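Local atomic coordinates of DNA polymerase (Bacillus phage phi29, PDB entry 2PY5), a protein that replicates phage DNA from a protein primer by strand displacement, with high processivity and fidelity, and proofreads with a 3'-5' exonuclease. Residues G273-D278 with P282-H287; L335-Y340 with V345-G350. The protein carries 2 engineered substitutions. One frame throughout, in Å; residues are numbered along the deposited sequence.

Contact 1: residues G273-D278 with P282-H287; sequences GKYVWD and PLHIQH. With EDO (1,2-ethanediol), chain V.
The connection between strands 267-272 and 283-294 folds back on itself here, so that G273-D278 runs almost opposite to P282-H287 and Y275 lies on H284. Their rings form an offset stack, with centroids 3.9 Å apart and planes at 10°. CG of Y275 sits over the centre of the imidazole, while ND1 of H284 lies over the tyrosine face near its rim. Each CB adds a CH-pi contact to the other ring. H284 reaches this position with CG between its backbone N and carbonyl carbon (chi1 74°). Beyond the stack, Y275 OH passes by CA of P282; it takes a hydrogen bond from D278 N at 3.2 Å and also bonds to Y281 O, two bonds that grip the hydroxyl and tie the ring to the turn that follows it.

At the other end Q286, bent at chi2 (71°), turns its amide to the loop backbone. Its NE2 donates to G273 O at 3.0 Å, from above that carbonyl plane, and to H287 O at 3.1 Å. Its OE1 accepts Y275 N in the carbonyl plane, also at 3.0 Å. The amide thus serves the backbone of G273 and Y275 as donor and acceptor where the loop has left the strand. Near the turn, W277 CZ3 touches P282 CB at 3.8 Å, the two crossing obliquely. D278 OD2 pairs with K352 and receives O2 of an ethanediol at 2.6 Å. Strands 267-272 and 283-294 both pair antiparallel with 340-356, within the TPR1 insertion of protein-primed B-family polymerases.

Contact 2: residues L335-Y340 with V345-G350; sequences LMKEHY and VEYISG. With EDO (1,2-ethanediol), chain X.
K337 and Y347 meet through a single polar contact: NZ of K337 donates to OH of Y347 at 3.1 Å. The two side chains approach from opposite directions and touch at their far ends, with CE of K337 3.6 Å from the same OH. The ammonium comes to the phenol obliquely. K337 starts with CG anti to its carbonyl carbon (chi1 -65°) and then bends at chi3 (89°), which swings NZ to the hydroxyl and bridges a backbone gap of 13.1 Å between CA of K337 and CA of Y347. The ring of Y347 also has a cation-pi partner in K274, and two positive charges beside one phenol would tend to make its hydroxyl somewhat more acidic.

This surface bond spans a helix-to-strand junction: helix 330-339 passes straight into strand 340-356 of the antiparallel sheet, the strand runs on from the helix end, and Y347 reaches back from it to K337. Backbone bonds close the last turn, H339 N to L335 O at 2.9 Å and Y340 N to M336 O at the same length. Y340 is the first residue to leave helical geometry, and M336 O lies in the plane of its ring, at the edge.

Side-chain packing belongs to the other sides of the helix. L335 leans on I442 of helix 427-447, and M336 on L326 and L328 of strand 324-329.

On the exposed side, an ethanediol O1 donates to OE2 of E338 at 2.7 Å. The same carboxylate oxygen bonds to OH of Y298, and the diol reaches on to T443 O.

Overall arrangement
Followed from the N terminus, the two contacts come in series and neither encloses nor crosses the other. Contact 1 closes a short turn over residues 279-281, where the chain leaves strand 267-272 and enters strand 283-294. The chain then goes through strand 324-329 and helix 330-339 before contact 2 closes four residues, mostly strand, at the beginning of strand 340-356. The contacts meet where the neighbouring strands 283-294 and 340-356 of one sheet pair. H287 N lies 2.7 Å from S349 O and G273 N 2.9 Å from I348 O, both probable hydrogen bonds, while Q286 packs against Y347. Strand 340-356 thereby joins the loop of contact 1 to the helix of contact 2.

Contact 1: residues G273-D278 with P282-H287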
# COMPACT_ATOMS: atom_id res chain seq x y z
N GLY F 273 25.78 0.10 25.29
CA GLY F 273 26.85 0.78 24.60
C GLY F 273 26.92 0.46 23.13
O GLY F 273 25.88 0.23 22.50
N LYS F 274 28.14 0.49 22.59
CA LYS F 274 28.39 0.28 21.17
C LYS F 274 28.54 -1.22 20.87
O LYS F 274 29.27 -1.92 21.58
CB LYS F 274 29.68 1.00 20.74
CG LYS F 274 29.95 1.02 19.25
CD LYS F 274 31.28 1.73 18.97
CE LYS F 274 31.52 2.01 17.51
NZ LYS F 274 31.96 0.82 16.74
N TYR F 275 27.87 -1.67 19.81
CA TYR F 275 28.00 -3.06 19.32
C TYR F 275 29.47 -3.44 19.12
O TYR F 275 30.24 -2.67 18.55
CB TYR F 275 27.26 -3.18 18.00
CG TYR F 275 27.44 -4.47 17.26
CD1 TYR F 275 26.76 -5.63 17.63
CD2 TYR F 275 28.24 -4.52 16.13
CE1 TYR F 275 26.92 -6.81 16.93
CE2 TYR F 275 28.41 -5.69 15.42
CZ TYR F 275 27.73 -6.84 15.82
OH TYR F 275 27.87 -8.02 15.11
N VAL F 276 29.82 -4.63 19.60
CA VAL F 276 31.13 -5.28 19.33
C VAL F 276 30.88 -6.40 18.33
O VAL F 276 29.94 -7.21 18.50
CB VAL F 276 31.79 -5.83 20.60
CG1 VAL F 276 33.09 -6.59 20.26
CG2 VAL F 276 32.08 -4.68 21.58
N TRP F 277 31.67 -6.40 17.25
CA TRP F 277 31.56 -7.41 16.19
C TRP F 277 31.43 -8.81 16.75
O TRP F 277 32.23 -9.24 17.59
CB TRP F 277 32.80 -7.34 15.27
CG TRP F 277 32.92 -8.49 14.24
CD1 TRP F 277 33.94 -9.37 14.13
CD2 TRP F 277 32.00 -8.81 13.19
NE1 TRP F 277 33.70 -10.24 13.10
CE2 TRP F 277 32.53 -9.92 12.50
CE3 TRP F 277 30.78 -8.28 12.77
CZ2 TRP F 277 31.88 -10.50 11.41
CZ3 TRP F 277 30.13 -8.87 11.69
CH2 TRP F 277 30.69 -9.97 11.03
N ASP F 278 30.41 -9.51 16.25
CA ASP F 278 30.17 -10.89 16.61
C ASP F 278 29.85 -11.62 15.30
O ASP F 278 28.79 -11.42 14.74
CB ASP F 278 29.00 -10.97 17.60
CG ASP F 278 28.75 -12.37 18.13
OD1 ASP F 278 29.22 -13.36 17.51
OD2 ASP F 278 28.09 -12.48 19.18
N PRO F 282 25.96 -11.18 13.43
CA PRO F 282 26.63 -10.18 12.58
C PRO F 282 25.79 -8.96 12.15
O PRO F 282 26.36 -8.01 11.53
CB PRO F 282 27.03 -11.01 11.36
CG PRO F 282 25.91 -11.98 11.22
CD PRO F 282 25.57 -12.36 12.65
N LEU F 283 24.49 -8.97 12.46
CA LEU F 283 23.60 -7.84 12.21
C LEU F 283 23.20 -7.22 13.53
O LEU F 283 23.09 -7.89 14.55
CB LEU F 283 22.33 -8.26 11.47
CG LEU F 283 22.50 -8.86 10.07
CD1 LEU F 283 21.15 -9.20 9.48
CD2 LEU F 283 23.30 -7.94 9.13
N HIS F 284 22.94 -5.91 13.53
CA HIS F 284 22.51 -5.28 14.76
C HIS F 284 21.69 -4.04 14.52
O HIS F 284 21.70 -3.50 13.42
CB HIS F 284 23.69 -4.97 15.71
CG HIS F 284 24.55 -3.80 15.30
ND1 HIS F 284 25.55 -3.89 14.36
CD2 HIS F 284 24.62 -2.54 15.79
CE1 HIS F 284 26.15 -2.71 14.24
NE2 HIS F 284 25.60 -1.88 15.10
N ILE F 285 21.00 -3.63 15.57
CA ILE F 285 20.29 -2.33 15.63
C ILE F 285 20.96 -1.60 16.78
O ILE F 285 21.09 -2.14 17.87
CB ILE F 285 18.78 -2.52 15.85
CG1 ILE F 285 18.12 -3.11 14.60
CG2 ILE F 285 18.10 -1.16 16.21
CD1 ILE F 285 16.68 -3.59 14.79
N GLN F 286 21.40 -0.37 16.50
CA GLN F 286 22.14 0.47 17.47
C GLN F 286 21.27 1.67 17.82
O GLN F 286 20.83 2.38 16.92
CB GLN F 286 23.45 0.93 16.85
CG GLN F 286 24.32 1.83 17.74
CD GLN F 286 24.96 1.06 18.89
OE1 GLN F 286 25.81 0.17 18.68
NE2 GLN F 286 24.59 1.43 20.12
N HIS F 287 21.04 1.88 19.11
CA HIS F 287 20.47 3.13 19.62
C HIS F 287 21.64 4.09 19.80
O HIS F 287 22.58 3.81 20.56
CB HIS F 287 19.75 2.90 20.94
CG HIS F 287 19.04 4.11 21.49
ND1 HIS F 287 18.56 4.16 22.78
CD2 HIS F 287 18.73 5.31 20.93
CE1 HIS F 287 17.99 5.34 23.00
NE2 HIS F 287 18.07 6.05 21.89
C1 EDO V . 26.55 -14.58 22.26
O1 EDO V . 26.48 -15.99 22.44
C2 EDO V . 27.89 -14.17 21.68
O2 EDO V . 28.11 -14.81 20.41

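Contact 2: residues L335-Y340 with V345-G350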
# COMPACT_ATOMS: atom_id res chain seq x y z
N LEU F 335 25.64 3.70 6.39
CA LEU F 335 25.33 4.76 5.42
C LEU F 335 25.49 6.13 6.08
O LEU F 335 26.06 7.05 5.48
CB LEU F 335 23.91 4.60 4.89
CG LEU F 335 23.75 3.55 3.79
CD1 LEU F 335 22.26 3.24 3.61
CD2 LEU F 335 24.39 4.02 2.48
N MET F 336 24.96 6.27 7.28
CA MET F 336 24.98 7.56 7.97
C MET F 336 26.42 7.98 8.26
O MET F 336 26.79 9.14 8.05
CB MET F 336 24.20 7.47 9.27
CG MET F 336 24.01 8.81 9.95
SD MET F 336 23.16 8.72 11.54
CE MET F 336 24.32 7.84 12.56
N LYS F 337 27.21 7.04 8.77
CA LYS F 337 28.59 7.36 9.12
C LYS F 337 29.40 7.75 7.89
O LYS F 337 30.31 8.58 7.99
CB LYS F 337 29.25 6.18 9.87
CG LYS F 337 28.63 5.91 11.21
CD LYS F 337 29.16 4.64 11.88
CE LYS F 337 30.36 4.89 12.72
NZ LYS F 337 30.63 3.73 13.63
N GLU F 338 29.09 7.19 6.72
CA GLU F 338 29.78 7.57 5.49
C GLU F 338 29.31 8.93 4.94
O GLU F 338 30.10 9.71 4.46
CB GLU F 338 29.61 6.53 4.39
CG GLU F 338 30.32 6.95 3.11
CD GLU F 338 30.32 5.94 2.00
OE1 GLU F 338 29.87 4.80 2.20
OE2 GLU F 338 30.80 6.30 0.90
N HIS F 339 28.01 9.18 5.02
CA HIS F 339 27.45 10.37 4.39
C HIS F 339 27.53 11.63 5.25
O HIS F 339 27.40 12.73 4.72
CB HIS F 339 25.99 10.11 3.98
CG HIS F 339 25.86 9.23 2.77
ND1 HIS F 339 25.13 9.60 1.66
CD2 HIS F 339 26.37 8.01 2.50
CE1 HIS F 339 25.22 8.64 0.75
NE2 HIS F 339 25.94 7.65 1.25
N TYR F 340 27.75 11.46 6.56
CA TYR F 340 27.70 12.59 7.51
C TYR F 340 28.92 12.66 8.39
O TYR F 340 29.51 11.62 8.72
CB TYR F 340 26.51 12.45 8.46
CG TYR F 340 25.15 12.63 7.83
CD1 TYR F 340 24.49 11.54 7.24
CD2 TYR F 340 24.51 13.83 7.86
CE1 TYR F 340 23.23 11.69 6.68
CE2 TYR F 340 23.26 14.00 7.29
CZ TYR F 340 22.62 12.92 6.73
OH TYR F 340 21.38 13.08 6.16
N VAL F 345 28.64 11.94 19.76
CA VAL F 345 28.02 10.62 19.58
C VAL F 345 27.99 9.87 20.90
O VAL F 345 29.00 9.78 21.60
CB VAL F 345 28.77 9.79 18.53
CG1 VAL F 345 28.14 8.42 18.36
CG2 VAL F 345 28.80 10.52 17.19
N GLU F 346 26.81 9.36 21.24
CA GLU F 346 26.63 8.53 22.41
C GLU F 346 26.01 7.24 21.93
O GLU F 346 24.92 7.24 21.37
CB GLU F 346 25.76 9.25 23.45
CG GLU F 346 26.36 10.57 23.92
CD GLU F 346 25.64 11.20 25.10
OE1 GLU F 346 24.40 11.16 25.14
OE2 GLU F 346 26.33 11.77 25.97
N TYR F 347 26.74 6.13 22.08
CA TYR F 347 26.20 4.80 21.78
C TYR F 347 25.50 4.29 23.03
O TYR F 347 26.13 4.06 24.06
CB TYR F 347 27.33 3.85 21.37
CG TYR F 347 27.93 4.19 20.03
CD1 TYR F 347 29.10 4.94 19.94
CD2 TYR F 347 27.34 3.75 18.87
CE1 TYR F 347 29.65 5.25 18.69
CE2 TYR F 347 27.88 4.04 17.63
CZ TYR F 347 29.03 4.79 17.54
OH TYR F 347 29.53 5.05 16.27
N ILE F 348 24.18 4.12 22.94
CA ILE F 348 23.37 3.90 24.13
C ILE F 348 23.24 2.41 24.45
O ILE F 348 23.61 1.94 25.53
CB ILE F 348 21.96 4.55 23.99
CG1 ILE F 348 22.07 6.05 23.60
CG2 ILE F 348 21.19 4.40 25.30
CD1 ILE F 348 22.81 6.93 24.59
N SER F 349 22.69 1.68 23.49
CA SER F 349 22.41 0.25 23.64
C SER F 349 22.00 -0.28 22.27
O SER F 349 21.88 0.47 21.31
CB SER F 349 21.28 0.04 24.65
OG SER F 349 20.00 0.25 24.06
N GLY F 350 21.73 -1.58 22.20
CA GLY F 350 21.16 -2.13 20.99
C GLY F 350 20.81 -3.60 21.09
O GLY F 350 20.77 -4.16 22.19
C1 EDO X . 28.74 4.90 -1.85
O1 EDO X . 29.88 5.74 -1.62
C2 EDO X . 28.99 3.98 -3.03
O2 EDO X . 28.07 4.23 -4.12